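Elastinolytic metalloprotease (Pseudoalteromonas sp. CF6-2, PDB 6IK4) is the C-terminal M23 peptidase part of a zinc metalloprotease that probably cuts peptide bonds in elastin and in peptidoglycan. Local coordinates at residues N37-G41 and W42-T46; N148-N152 and C153-Y157. All blocks are in the same frame, centred on the assembly; numbering follows the deposited sequence.

In the fold
Both interactions are local turns in irregular chain near the surface, and neither belongs to the protein core. Interaction 1 (residues 37-46) lies in the loop joining strands 32-36 and 48-50 of the large antiparallel sheet, whereas interaction 2 (148-157) lies between strands 140-143 and 157-160 of the four-stranded sheet, so they share no element. Their centres are about 24 Å apart. A glycine-rich turn held by serine hydroxyls marks the first; the second relies on carboxamides, a carboxylate and a cysteine in a disulfide. Trp42 of the first lies near the predicted catalytic histidines; in the second Phe156 is buried beside strand 32-36 and Tyr149 stacks on the zinc ligand His21.

Interaction 1. Residues N37-G41 and W42-T46; sequences NGSGG and WGSNT
Ser44 meets Gly41 through both its backbone and its side chain, closing a type II beta turn that runs from Gly41 to Ser44. Two hydrogen bonds end on the one carbonyl oxygen. Ser44 N reaches Gly41 O at 3.1 Å, tilted 29° from the carbonyl plane, while Ser44 OG comes to Gly41 O at 2.7 Å in that plane. The second bond is possible because the hydroxyl sits between its own backbone N and carbonyl carbon (chi1 67°), which folds it back over the turn. At the third position of the turn, Gly43 has the positive phi that suits glycine.

Beside the turn, the hydroxyls of Ser39 and Ser44 approach tip to tip, with Ser39 OG 3.1 Å from Ser44 OG; since Ser44 gives its proton to Gly41, its oxygen can accept here, although the proton of Ser39 has another acceptor within range.

Van der Waals contacts fill in behind these polar ones. Ser39 CB rests 3.5 Å from Asn45 O, and the methyl CG2 of Thr46 lies 3.8 Å from Ser39 OG. At the open end of the loop, away from the turn, one water joins Asn37 ND2 to Asn45 O, so the two limbs are tied through solvent as well. Asn45 centres an inverse gamma turn that leads the chain on to Thr46.

The loop follows strand 32-36, which carries the zinc ligand Asp34, and runs into strand 48-50. Thr46 OG1 is bound to Tyr100 O and Arg99 NH2, and Ser44 O to Asn102, fixing the returning limb to the end of strand 96-100. Trp42 leans on Ser114 and Pro117, its side chain about 6 Å from those of His79 and His118, the predicted proton donors/acceptors, probably at the border of the active-site groove.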
loop_
_atom_site.group_PDB
_atom_site.type_symbol
_atom_site.label_atom_id
_atom_site.label_comp_id
_atom_site.label_asym_id
_atom_site.label_seq_id
_atom_site.Cartn_x
_atom_site.Cartn_y
_atom_site.Cartn_z
ATOM N N ASN A 37 0.161 2.028 -10.886
ATOM C CA ASN A 37 -0.545 1.411 -12.004
ATOM C C ASN A 37 0.122 1.675 -13.347
ATOM O O ASN A 37 -0.490 1.414 -14.385
ATOM C CB ASN A 37 -2.008 1.875 -12.048
ATOM C CG ASN A 37 -2.174 3.274 -12.621
ATOM O OD1 ASN A 37 -1.241 4.083 -12.637
ATOM N ND2 ASN A 37 -3.395 3.575 -13.082
ATOM N N GLY A 38 1.344 2.202 -13.355
ATOM C CA GLY A 38 2.026 2.427 -14.617
ATOM C C GLY A 38 1.559 3.638 -15.397
ATOM O O GLY A 38 1.748 3.687 -16.619
ATOM N N SER A 39 0.972 4.634 -14.729
ATOM C CA SER A 39 0.432 5.787 -15.440
ATOM C C SER A 39 1.519 6.716 -15.970
ATOM O O SER A 39 1.223 7.558 -16.824
ATOM C CB SER A 39 -0.513 6.581 -14.534
ATOM O OG SER A 39 0.219 7.374 -13.610
ATOM N N GLY A 40 2.753 6.612 -15.474
ATOM C CA GLY A 40 3.835 7.446 -15.958
ATOM C C GLY A 40 4.537 8.158 -14.817
ATOM O O GLY A 40 4.432 7.762 -13.652
ATOM N N GLY A 41 5.264 9.222 -15.159
ATOM C CA GLY A 41 6.049 9.974 -14.200
ATOM C C GLY A 41 5.260 11.105 -13.568
ATOM O O GLY A 41 4.030 11.161 -13.647
ATOM N N TRP A 42 5.991 12.034 -12.950
ATOM C CA TRP A 42 5.355 13.205 -12.351
ATOM C C TRP A 42 4.568 13.988 -13.398
ATOM O O TRP A 42 5.010 14.153 -14.540
ATOM C CB TRP A 42 6.402 14.102 -11.693
ATOM C CG TRP A 42 7.229 13.389 -10.671
ATOM C CD1 TRP A 42 8.566 13.122 -10.737
ATOM C CD2 TRP A 42 6.768 12.825 -9.432
ATOM N NE1 TRP A 42 8.971 12.440 -9.610
ATOM C CE2 TRP A 42 7.886 12.240 -8.796
ATOM C CE3 TRP A 42 5.522 12.764 -8.796
ATOM C CZ2 TRP A 42 7.795 11.605 -7.551
ATOM C CZ3 TRP A 42 5.432 12.127 -7.559
ATOM C CH2 TRP A 42 6.560 11.552 -6.955
ATOM N N GLY A 43 3.385 14.463 -13.004
ATOM C CA GLY A 43 2.477 15.138 -13.908
ATOM C C GLY A 43 1.485 14.238 -14.611
ATOM O O GLY A 43 0.527 14.747 -15.213
ATOM N N SER A 44 1.665 12.921 -14.542
ATOM C CA SER A 44 0.795 11.997 -15.249
ATOM C C SER A 44 -0.539 11.857 -14.519
ATOM O O SER A 44 -0.760 12.411 -13.439
ATOM C CB SER A 44 1.485 10.644 -15.424
ATOM O OG SER A 44 1.681 9.996 -14.176
ATOM N N ASN A 45 -1.450 11.103 -15.130
ATOM C CA ASN A 45 -2.813 10.951 -14.626
ATOM C C ASN A 45 -2.830 9.801 -13.615
ATOM O O ASN A 45 -3.208 8.665 -13.917
ATOM C CB ASN A 45 -3.761 10.722 -15.798
ATOM C CG ASN A 45 -5.175 10.428 -15.368
ATOM O OD1 ASN A 45 -5.714 11.069 -14.460
ATOM N ND2 ASN A 45 -5.795 9.451 -16.026
ATOM N N THR A 46 -2.403 10.108 -12.388
ATOM C CA THR A 46 -2.283 9.070 -11.361
ATOM C C THR A 46 -3.659 8.616 -10.864
ATOM O O THR A 46 -4.607 9.406 -10.827
ATOM C CB THR A 46 -1.447 9.571 -10.188
ATOM O OG1 THR A 46 -1.947 10.839 -9.737
ATOM C CG2 THR A 46 0.018 9.703 -10.589
HETATM O O HOH W 1 -4.323 6.183 -14.139
HETATM O O HOH W 2 -1.148 9.826 -17.568
#

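Interaction 2. Residues N148-N152 and C153-Y157; sequences NYDSN and CNNFY
Asn155 offers its carboxamide to Asp150 across a tight turn, ND2 lying 3.0 Å from Asp150 OD2. The bond is nearly straight, uses the syn lone pair of the carboxylate and lies in the amide plane, although carboxylate and amide are turned 71° against each other. With CG opposite the backbone N (chi1 -177°), the Asp150 carboxylate swings forward along the chain, so that OD1 takes the backbone N of Asn152 at 3.0 Å, from above the carboxylate plane, in an Asx turn. OD2 has a further partner, the backbone N of Asn146. A leucine in place of Asp150 would probably leave Asn152 N, Asn146 N and the Asn155 amide without their acceptor and set that amide free to turn.

The tight part of the contact centres on Asn152 O, which receives two backbone donors: Phe156 N at 2.8 Å, almost in line with the C=O bond, and Asn155 N at 2.9 Å from above the carbonyl plane. The 152-156 segment thus makes one helix-like turn, and the side chain of Asn152 begins it as an N-cap would, OD1 accepting from Asn154 N at 2.9 Å. The amides of Asn152 and Asn155 stack on the solvent side of this turn, their planes 28° apart. Facing the protein, CB of Phe156 presses on Asp150 O at 3.2 Å while the ring turns inward to Leu33 of strand 32-36, about 8 Å from the side chain of the zinc ligand His21, on which Tyr149 stacks; a water there bridges Ser151 O and Phe156 O. The disulfide Cys153-Cys166 ties the turn to the chain beyond strand 163-165.

The outer side is looser: one water links Asn152 ND2 with Asn154 OD1.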
loop_
_atom_site.group_PDB
_atom_site.type_symbol
_atom_site.label_atom_id
_atom_site.label_comp_id
_atom_site.label_asym_id
_atom_site.label_seq_id
_atom_site.Cartn_x
_atom_site.Cartn_y
_atom_site.Cartn_z
ATOM N N ASN A 148 15.560 -4.792 2.428
ATOM C CA ASN A 148 14.602 -3.774 2.011
ATOM C C ASN A 148 14.551 -3.661 0.492
ATOM O O ASN A 148 15.584 -3.502 -0.166
ATOM C CB ASN A 148 14.955 -2.428 2.621
ATOM C CG ASN A 148 14.511 -2.324 4.051
ATOM O OD1 ASN A 148 13.371 -1.945 4.331
ATOM N ND2 ASN A 148 15.407 -2.663 4.976
ATOM N N TYR A 149 13.337 -3.760 -0.053
ATOM C CA TYR A 149 13.009 -3.606 -1.467
ATOM C C TYR A 149 13.470 -4.776 -2.320
ATOM O O TYR A 149 13.403 -4.696 -3.557
ATOM C CB TYR A 149 13.586 -2.316 -2.057
ATOM C CG TYR A 149 13.106 -1.036 -1.418
ATOM C CD1 TYR A 149 11.848 -0.511 -1.719
ATOM C CD2 TYR A 149 13.922 -0.331 -0.537
ATOM C CE1 TYR A 149 11.417 0.680 -1.149
ATOM C CE2 TYR A 149 13.495 0.855 0.042
ATOM C CZ TYR A 149 12.247 1.355 -0.267
ATOM O OH TYR A 149 11.836 2.534 0.317
ATOM N N ASP A 150 13.948 -5.854 -1.706
ATOM C CA ASP A 150 14.407 -7.016 -2.458
ATOM C C ASP A 150 13.327 -7.492 -3.422
ATOM O O ASP A 150 12.209 -7.815 -3.010
ATOM C CB ASP A 150 14.794 -8.122 -1.472
ATOM C CG ASP A 150 15.355 -9.361 -2.149
ATOM O OD1 ASP A 150 15.617 -9.338 -3.369
ATOM O OD2 ASP A 150 15.549 -10.368 -1.431
ATOM N N SER A 151 13.655 -7.502 -4.716
ATOM C CA SER A 151 12.728 -7.915 -5.765
ATOM C C SER A 151 13.111 -9.238 -6.423
ATOM O O SER A 151 12.458 -9.644 -7.392
ATOM C CB SER A 151 12.622 -6.818 -6.835
ATOM O OG SER A 151 13.819 -6.745 -7.596
ATOM N N ASN A 152 14.161 -9.905 -5.951
ATOM C CA ASN A 152 14.484 -11.247 -6.432
ATOM C C ASN A 152 13.272 -12.146 -6.236
ATOM O O ASN A 152 12.790 -12.310 -5.111
ATOM C CB ASN A 152 15.696 -11.796 -5.674
ATOM C CG ASN A 152 16.168 -13.143 -6.197
ATOM O OD1 ASN A 152 15.391 -13.931 -6.735
ATOM N ND2 ASN A 152 17.460 -13.409 -6.044
ATOM N N CYS A 153 12.766 -12.719 -7.331
ATOM C CA CYS A 153 11.521 -13.469 -7.229
ATOM C C CYS A 153 11.680 -14.828 -6.556
ATOM O O CYS A 153 10.673 -15.502 -6.319
ATOM C CB CYS A 153 10.887 -13.655 -8.603
ATOM S SG CYS A 153 9.109 -13.994 -8.461
ATOM N N ASN A 154 12.901 -15.257 -6.243
ATOM C CA ASN A 154 13.047 -16.407 -5.362
ATOM C C ASN A 154 12.872 -16.036 -3.899
ATOM O O ASN A 154 12.568 -16.914 -3.084
ATOM C CB ASN A 154 14.410 -17.071 -5.571
ATOM C CG ASN A 154 14.536 -17.696 -6.934
ATOM O OD1 ASN A 154 15.433 -17.357 -7.711
ATOM N ND2 ASN A 154 13.622 -18.608 -7.246
ATOM N N ASN A 155 13.042 -14.758 -3.558
ATOM C CA ASN A 155 12.924 -14.270 -2.187
ATOM C C ASN A 155 11.619 -13.530 -1.924
ATOM O O ASN A 155 11.020 -13.698 -0.853
ATOM C CB ASN A 155 14.081 -13.320 -1.856
ATOM C CG ASN A 155 15.438 -13.907 -2.185
ATOM O OD1 ASN A 155 15.568 -15.110 -2.362
ATOM N ND2 ASN A 155 16.452 -13.055 -2.270
ATOM N N PHE A 156 11.196 -12.670 -2.848
ATOM C CA PHE A 156 9.997 -11.860 -2.669
ATOM C C PHE A 156 8.984 -12.216 -3.742
ATOM O O PHE A 156 9.323 -12.218 -4.933
ATOM C CB PHE A 156 10.292 -10.361 -2.752
ATOM C CG PHE A 156 9.039 -9.529 -2.787
ATOM C CD1 PHE A 156 8.339 -9.275 -1.608
ATOM C CD2 PHE A 156 8.515 -9.075 -3.993
ATOM C CE1 PHE A 156 7.156 -8.542 -1.633
ATOM C CE2 PHE A 156 7.329 -8.340 -4.027
ATOM C CZ PHE A 156 6.651 -8.081 -2.843
ATOM N N TYR A 157 7.735 -12.459 -3.331
ATOM C CA TYR A 157 6.665 -12.690 -4.298
ATOM C C TYR A 157 5.313 -12.677 -3.596
ATOM O O TYR A 157 5.220 -12.708 -2.365
ATOM C CB TYR A 157 6.854 -14.014 -5.041
ATOM C CG TYR A 157 7.043 -15.197 -4.118
ATOM C CD1 TYR A 157 5.955 -15.918 -3.646
ATOM C CD2 TYR A 157 8.314 -15.594 -3.725
ATOM C CE1 TYR A 157 6.118 -17.013 -2.786
ATOM C CE2 TYR A 157 8.498 -16.689 -2.868
ATOM C CZ TYR A 157 7.398 -17.394 -2.412
ATOM O OH TYR A 157 7.576 -18.464 -1.572
HETATM O O HOH W 3 9.867 -10.409 -7.021
HETATM O O HOH W 4 18.155 -16.231 -6.621
#